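Local structure of 3-hydroxyisobutyrate dehydrogenase (Thermus thermophilus, 2CVZ) at residues A21-F33 and F43-E55. The protein probably catalyses the NADP-dependent oxidation of 3-hydroxyisobutyrate, a step of valine catabolism, and binds NADPH in a Rossmann-type domain. Numbering follows the deposited sequence.
With NDP (NADPH dihydro-nicotinamide-adenine-dinucleotide phosphate), chain G.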
loop_
_atom_site.group_PDB
_atom_site.type_symbol
_atom_site.label_atom_id
_atom_site.label_comp_id
_atom_site.label_asym_id
_atom_site.label_seq_id
_atom_site.Cartn_x
_atom_site.Cartn_y
_atom_site.Cartn_z
ATOM N N ALA C 21 45.029 -3.506 -4.386
ATOM C CA ALA C 21 46.330 -2.887 -4.621
ATOM C C ALA C 21 47.415 -3.274 -3.619
ATOM O O ALA C 21 48.593 -3.332 -3.969
ATOM C CB ALA C 21 46.182 -1.363 -4.666
ATOM N N ARG C 22 47.030 -3.531 -2.376
ATOM C CA ARG C 22 48.013 -3.903 -1.368
ATOM C C ARG C 22 48.307 -5.398 -1.417
ATOM O O ARG C 22 49.272 -5.874 -0.819
ATOM C CB ARG C 22 47.508 -3.511 0.028
ATOM C CG ARG C 22 47.249 -2.011 0.184
ATOM C CD ARG C 22 47.079 -1.616 1.645
ATOM N NE ARG C 22 45.906 -2.223 2.270
ATOM C CZ ARG C 22 44.654 -1.828 2.060
ATOM N NH1 ARG C 22 44.404 -0.818 1.238
ATOM N NH2 ARG C 22 43.650 -2.443 2.674
ATOM N N ARG C 23 47.479 -6.126 -2.159
ATOM C CA ARG C 23 47.601 -7.575 -2.277
ATOM C C ARG C 23 48.260 -8.058 -3.574
ATOM O O ARG C 23 49.123 -8.942 -3.549
ATOM C CB ARG C 23 46.201 -8.187 -2.153
ATOM C CG ARG C 23 46.129 -9.701 -2.062
ATOM C CD ARG C 23 46.441 -10.209 -0.658
ATOM N NE ARG C 23 45.786 -11.489 -0.400
ATOM C CZ ARG C 23 44.551 -11.616 0.080
ATOM N NH1 ARG C 23 43.831 -10.540 0.365
ATOM N NH2 ARG C 23 44.031 -12.821 0.264
ATOM N N PHE C 24 47.840 -7.489 -4.702
ATOM C CA PHE C 24 48.358 -7.875 -6.017
ATOM C C PHE C 24 48.739 -6.649 -6.841
ATOM O O PHE C 24 48.301 -5.534 -6.547
ATOM C CB PHE C 24 47.284 -8.608 -6.834
ATOM C CG PHE C 24 46.463 -9.586 -6.050
ATOM C CD1 PHE C 24 46.964 -10.841 -5.730
ATOM C CD2 PHE C 24 45.169 -9.259 -5.658
ATOM C CE1 PHE C 24 46.184 -11.763 -5.033
ATOM C CE2 PHE C 24 44.382 -10.170 -4.962
ATOM C CZ PHE C 24 44.889 -11.424 -4.650
ATOM N N PRO C 25 49.556 -6.841 -7.893
ATOM C CA PRO C 25 49.937 -5.702 -8.735
ATOM C C PRO C 25 48.600 -5.268 -9.334
ATOM O O PRO C 25 47.947 -6.058 -10.021
ATOM C CB PRO C 25 50.853 -6.335 -9.780
ATOM C CG PRO C 25 51.466 -7.490 -9.039
ATOM C CD PRO C 25 50.280 -8.059 -8.297
ATOM N N THR C 26 48.188 -4.031 -9.080
ATOM C CA THR C 26 46.885 -3.579 -9.552
ATOM C C THR C 26 46.869 -2.321 -10.405
ATOM O O THR C 26 47.465 -1.305 -10.051
ATOM C CB THR C 26 45.940 -3.348 -8.348
ATOM O OG1 THR C 26 45.862 -4.545 -7.565
ATOM C CG2 THR C 26 44.545 -2.961 -8.818
ATOM N N LEU C 27 46.166 -2.404 -11.531
ATOM C CA LEU C 27 46.015 -1.271 -12.433
ATOM C C LEU C 27 44.640 -0.673 -12.150
ATOM O O LEU C 27 43.669 -1.406 -11.962
ATOM C CB LEU C 27 46.073 -1.729 -13.893
ATOM C CG LEU C 27 47.294 -2.518 -14.370
ATOM C CD1 LEU C 27 47.183 -2.728 -15.874
ATOM C CD2 LEU C 27 48.579 -1.768 -14.029
ATOM N N VAL C 28 44.550 0.651 -12.102
ATOM C CA VAL C 28 43.263 1.283 -11.852
ATOM C C VAL C 28 42.971 2.394 -12.848
ATOM O O VAL C 28 43.879 3.057 -13.352
ATOM C CB VAL C 28 43.168 1.872 -10.417
ATOM C CG1 VAL C 28 43.212 0.754 -9.388
ATOM C CG2 VAL C 28 44.302 2.862 -10.174
ATOM N N TRP C 29 41.688 2.575 -13.139
ATOM C CA TRP C 29 41.246 3.616 -14.053
ATOM C C TRP C 29 39.931 4.176 -13.549
ATOM O O TRP C 29 39.107 3.446 -12.993
ATOM C CB TRP C 29 41.039 3.066 -15.465
ATOM C CG TRP C 29 40.508 4.104 -16.416
ATOM C CD1 TRP C 29 41.238 4.998 -17.148
ATOM C CD2 TRP C 29 39.130 4.385 -16.698
ATOM N NE1 TRP C 29 40.399 5.818 -17.870
ATOM C CE2 TRP C 29 39.101 5.463 -17.611
ATOM C CE3 TRP C 29 37.916 3.832 -16.267
ATOM C CZ2 TRP C 29 37.902 5.999 -18.103
ATOM C CZ3 TRP C 29 36.723 4.365 -16.756
ATOM C CH2 TRP C 29 36.728 5.438 -17.666
ATOM N N ASN C 30 39.745 5.476 -13.740
ATOM C CA ASN C 30 38.523 6.150 -13.337
ATOM C C ASN C 30 38.250 7.268 -14.336
ATOM O O ASN C 30 39.179 7.917 -14.820
ATOM C CB ASN C 30 38.663 6.737 -11.931
ATOM C CG ASN C 30 37.341 7.227 -11.372
ATOM O OD1 ASN C 30 36.412 6.444 -11.176
ATOM N ND2 ASN C 30 37.246 8.528 -11.117
ATOM N N ARG C 31 36.976 7.480 -14.652
ATOM C CA ARG C 31 36.570 8.523 -15.588
ATOM C C ARG C 31 37.223 9.836 -15.176
ATOM O O ARG C 31 37.854 10.508 -15.990
ATOM C CB ARG C 31 35.048 8.658 -15.581
ATOM C CG ARG C 31 34.508 9.730 -16.496
ATOM C CD ARG C 31 32.990 9.704 -16.516
ATOM N NE ARG C 31 32.417 9.845 -15.181
ATOM C CZ ARG C 31 31.116 9.973 -14.937
ATOM N NH1 ARG C 31 30.252 9.980 -15.942
ATOM N NH2 ARG C 31 30.676 10.090 -13.690
ATOM N N THR C 32 37.053 10.204 -13.910
ATOM C CA THR C 32 37.673 11.409 -13.370
ATOM C C THR C 32 39.038 10.893 -12.919
ATOM O O THR C 32 39.201 10.455 -11.780
ATOM C CB THR C 32 36.890 11.949 -12.155
ATOM O OG1 THR C 32 35.552 12.277 -12.556
ATOM C CG2 THR C 32 37.564 13.193 -11.592
ATOM N N PHE C 33 40.008 10.937 -13.828
ATOM C CA PHE C 33 41.345 10.417 -13.567
ATOM C C PHE C 33 42.075 10.886 -12.313
ATOM O O PHE C 33 42.881 10.138 -11.764
ATOM C CB PHE C 33 42.240 10.640 -14.786
ATOM C CG PHE C 33 43.339 9.629 -14.915
ATOM C CD1 PHE C 33 44.673 10.011 -14.845
ATOM C CD2 PHE C 33 43.035 8.283 -15.100
ATOM C CE1 PHE C 33 45.691 9.068 -14.959
ATOM C CE2 PHE C 33 44.043 7.332 -15.214
ATOM C CZ PHE C 33 45.374 7.725 -15.144
ATOM N N PHE C 43 47.476 3.833 -2.293
ATOM C CA PHE C 43 47.564 2.381 -2.144
ATOM C C PHE C 43 48.657 1.630 -2.897
ATOM O O PHE C 43 48.853 0.437 -2.664
ATOM C CB PHE C 43 46.224 1.745 -2.516
ATOM C CG PHE C 43 45.070 2.234 -1.697
ATOM C CD1 PHE C 43 44.166 3.149 -2.223
ATOM C CD2 PHE C 43 44.873 1.765 -0.404
ATOM C CE1 PHE C 43 43.079 3.586 -1.474
ATOM C CE2 PHE C 43 43.788 2.196 0.354
ATOM C CZ PHE C 43 42.889 3.109 -0.184
ATOM N N GLY C 44 49.352 2.292 -3.812
ATOM C CA GLY C 44 50.392 1.592 -4.549
ATOM C C GLY C 44 49.890 0.938 -5.824
ATOM O O GLY C 44 50.552 0.069 -6.398
ATOM N N SER C 45 48.701 1.336 -6.259
ATOM C CA SER C 45 48.140 0.809 -7.493
ATOM C C SER C 45 48.792 1.619 -8.604
ATOM O O SER C 45 49.605 2.504 -8.327
ATOM C CB SER C 45 46.625 1.018 -7.521
ATOM O OG SER C 45 46.297 2.377 -7.273
ATOM N N GLU C 46 48.454 1.316 -9.852
ATOM C CA GLU C 46 49.011 2.059 -10.976
ATOM C C GLU C 46 47.883 2.612 -11.832
ATOM O O GLU C 46 47.142 1.856 -12.462
ATOM C CB GLU C 46 49.908 1.170 -11.842
ATOM C CG GLU C 46 50.797 1.968 -12.797
ATOM C CD GLU C 46 51.535 1.097 -13.801
ATOM O OE1 GLU C 46 51.912 -0.040 -13.447
ATOM O OE2 GLU C 46 51.750 1.559 -14.943
ATOM N N ALA C 47 47.744 3.934 -11.839
ATOM C CA ALA C 47 46.709 4.580 -12.638
ATOM C C ALA C 47 47.134 4.490 -14.096
ATOM O O ALA C 47 48.242 4.888 -14.446
ATOM C CB ALA C 47 46.557 6.037 -12.217
ATOM N N VAL C 48 46.259 3.961 -14.947
ATOM C CA VAL C 48 46.576 3.812 -16.364
ATOM C C VAL C 48 45.389 4.148 -17.260
ATOM O O VAL C 48 44.249 4.197 -16.801
ATOM C CB VAL C 48 46.993 2.359 -16.692
ATOM C CG1 VAL C 48 48.212 1.960 -15.879
ATOM C CG2 VAL C 48 45.831 1.415 -16.409
ATOM N N PRO C 49 45.648 4.404 -18.556
ATOM C CA PRO C 49 44.534 4.714 -19.453
ATOM C C PRO C 49 43.698 3.441 -19.576
ATOM O O PRO C 49 44.232 2.331 -19.496
ATOM C CB PRO C 49 45.234 5.096 -20.757
ATOM C CG PRO C 49 46.505 4.301 -20.705
ATOM C CD PRO C 49 46.934 4.478 -19.270
ATOM N N LEU C 50 42.395 3.607 -19.760
ATOM C CA LEU C 50 41.472 2.484 -19.852
ATOM C C LEU C 50 41.950 1.277 -20.655
ATOM O O LEU C 50 41.707 0.136 -20.262
ATOM C CB LEU C 50 40.129 2.964 -20.406
ATOM C CG LEU C 50 39.003 1.929 -20.415
ATOM C CD1 LEU C 50 38.782 1.395 -19.006
ATOM C CD2 LEU C 50 37.734 2.565 -20.952
ATOM N N GLU C 51 42.633 1.518 -21.768
ATOM C CA GLU C 51 43.107 0.427 -22.615
ATOM C C GLU C 51 43.977 -0.606 -21.897
ATOM O O GLU C 51 43.853 -1.807 -22.140
ATOM C CB GLU C 51 43.882 0.984 -23.813
ATOM C CG GLU C 51 44.165 -0.055 -24.888
ATOM C CD GLU C 51 45.208 0.402 -25.891
ATOM O OE1 GLU C 51 45.095 1.543 -26.389
ATOM O OE2 GLU C 51 46.138 -0.383 -26.183
ATOM N N ARG C 52 44.858 -0.141 -21.017
ATOM C CA ARG C 52 45.757 -1.033 -20.292
ATOM C C ARG C 52 45.061 -2.013 -19.352
ATOM O O ARG C 52 45.664 -2.995 -18.917
ATOM C CB ARG C 52 46.783 -0.219 -19.500
ATOM C CG ARG C 52 47.759 0.570 -20.362
ATOM C CD ARG C 52 48.966 0.981 -19.538
ATOM N NE ARG C 52 49.643 -0.197 -19.002
ATOM C CZ ARG C 52 50.546 -0.170 -18.030
ATOM N NH1 ARG C 52 50.893 0.983 -17.476
ATOM N NH2 ARG C 52 51.098 -1.301 -17.609
ATOM N N VAL C 53 43.798 -1.749 -19.036
ATOM C CA VAL C 53 43.046 -2.627 -18.148
ATOM C C VAL C 53 42.970 -4.050 -18.708
ATOM O O VAL C 53 42.925 -5.023 -17.953
ATOM C CB VAL C 53 41.617 -2.080 -17.916
ATOM C CG1 VAL C 53 40.786 -3.079 -17.123
ATOM C CG2 VAL C 53 41.695 -0.758 -17.167
ATOM N N ALA C 54 42.973 -4.167 -20.033
ATOM C CA ALA C 54 42.901 -5.469 -20.693
ATOM C C ALA C 54 44.143 -6.320 -20.431
ATOM O O ALA C 54 44.183 -7.500 -20.780
ATOM C CB ALA C 54 42.708 -5.279 -22.193
ATOM N N GLU C 55 45.158 -5.717 -19.821
ATOM C CA GLU C 55 46.392 -6.431 -19.508
ATOM C C GLU C 55 46.188 -7.376 -18.328
ATOM O O GLU C 55 46.965 -8.310 -18.128
ATOM C CB GLU C 55 47.506 -5.439 -19.160
ATOM C CG GLU C 55 48.115 -4.710 -20.343
ATOM C CD GLU C 55 49.155 -3.689 -19.916
ATOM O OE1 GLU C 55 49.933 -3.989 -18.985
ATOM O OE2 GLU C 55 49.199 -2.593 -20.513
HETATM P PA NDP G . 29.627 6.329 -6.821
HETATM O O1A NDP G . 30.379 6.735 -5.664
HETATM O O2A NDP G . 28.533 7.164 -7.433
HETATM O O5B NDP G . 30.741 5.971 -7.965
HETATM C C5B NDP G . 30.315 5.572 -9.273
HETATM C C4B NDP G . 31.624 5.330 -10.011
HETATM O O4B NDP G . 31.249 4.967 -11.368
HETATM C C3B NDP G . 32.585 6.470 -10.100
HETATM O O3B NDP G . 33.941 5.954 -10.039
HETATM C C2B NDP G . 32.340 7.073 -11.429
HETATM O O2B NDP G . 33.360 7.891 -12.007
HETATM C C1B NDP G . 31.947 5.863 -12.218
HETATM N N9A NDP G . 31.122 6.202 -13.409
HETATM C C8A NDP G . 29.836 6.792 -13.455
HETATM N N7A NDP G . 29.426 6.932 -14.700
HETATM C C5A NDP G . 30.427 6.443 -15.494
HETATM C C6A NDP G . 30.600 6.308 -16.891
HETATM N N6A NDP G . 29.646 6.714 -17.729
HETATM N N1A NDP G . 31.746 5.762 -17.370
HETATM C C2A NDP G . 32.712 5.352 -16.516
HETATM N N3A NDP G . 32.647 5.434 -15.183
HETATM C C4A NDP G . 31.465 5.994 -14.727
HETATM O O3 NDP G . 29.015 4.896 -6.604
HETATM P PN NDP G . 29.018 3.788 -5.453
HETATM O O1N NDP G . 28.396 4.399 -4.275
HETATM O O2N NDP G . 30.445 3.325 -5.414
HETATM O O5D NDP G . 28.158 2.640 -6.154
HETATM C C5D NDP G . 28.638 1.912 -7.331
HETATM C C4D NDP G . 27.823 0.584 -7.408
HETATM O O4D NDP G . 27.937 -0.063 -6.142
HETATM C C3D NDP G . 26.324 0.837 -7.598
HETATM O O3D NDP G . 25.794 -0.153 -8.491
HETATM C C2D NDP G . 25.753 0.776 -6.206
HETATM O O2D NDP G . 24.357 0.542 -6.273
HETATM C C1D NDP G . 26.640 -0.420 -5.658
HETATM N N1N NDP G . 26.729 -0.502 -4.167
HETATM C C2N NDP G . 26.886 0.707 -3.433
HETATM C C3N NDP G . 26.984 0.574 -1.988
HETATM C C7N NDP G . 27.157 1.766 -1.151
HETATM O O7N NDP G . 26.931 1.777 0.077
HETATM N N7N NDP G . 27.594 2.917 -1.695
HETATM C C4N NDP G . 26.919 -0.706 -1.420
HETATM C C5N NDP G . 26.768 -1.849 -2.150
HETATM C C6N NDP G . 26.674 -1.750 -3.524
HETATM P P2B NDP G . 33.617 9.372 -11.612
HETATM O O1X NDP G . 34.251 9.925 -12.826
HETATM O O2X NDP G . 34.501 9.396 -10.415
HETATM O O3X NDP G . 32.288 10.064 -11.315
HETATM O O HOH W 1 49.261 -2.650 -6.667
HETATM O O HOH W 2 41.607 6.535 -20.814
#
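W29 lays one face of its indole over L50: L50 CB stands 3.8 Å from the centroid of the five-membered ring and only 9° off the ring normal, a CH-pi contact, while L50 CD1 reaches toward the benzo ring. The backbone N of R31 lies over the opposite face, and V48 O sits at the indole edge, in plane, 3.1 Å from W29 CD1. With CG anti to the backbone N (chi1 177°), the indole is swung across the start of 50-55, its far rim near C2A of the NADPH adenine. Cutting W29 back to an alanine is likely to leave L50 CB without its aromatic face and open a gap between L50 and the adenine.

The backbones beneath are parallel strands, bridged at L27–E46 and V28–A47. E46 N donates to T26 O (2.8 Å), V28 N to E46 O (2.9 Å) and V48 N to V28 O (3.0 Å). On the L27 face, the leucine runs alongside E46, and L27 CD1 approaches R52 O at 3.4 Å. There R52 reaches E46 OE2 through NH1 and grips E55 side-on with NE and NH2, joining three charges beside the leucine. On the V28 face, F33 CZ meets A47 CB at 3.6 Å, and V28 CG2 packs on S45 OG, which is hydrogen-bonded to H39.

Beyond W29, the chain turns to the cofactor: R31 NE and NH2 bond two phosphate oxygens, NE nearly straight at 177°, while the guanidinium lies over the adenine at N7A. N30 ND2 and T32 OG1 add further hydrogen bonds to this 2'-phosphate, which distinguishes NADPH from NADH. Strand 26-29, helix 34-43 and strand 46-47 thus form a parallel beta-alpha-beta crossover at one end of the Rossmann-type sheet, with the 2'-phosphate site directly after strand 26-29.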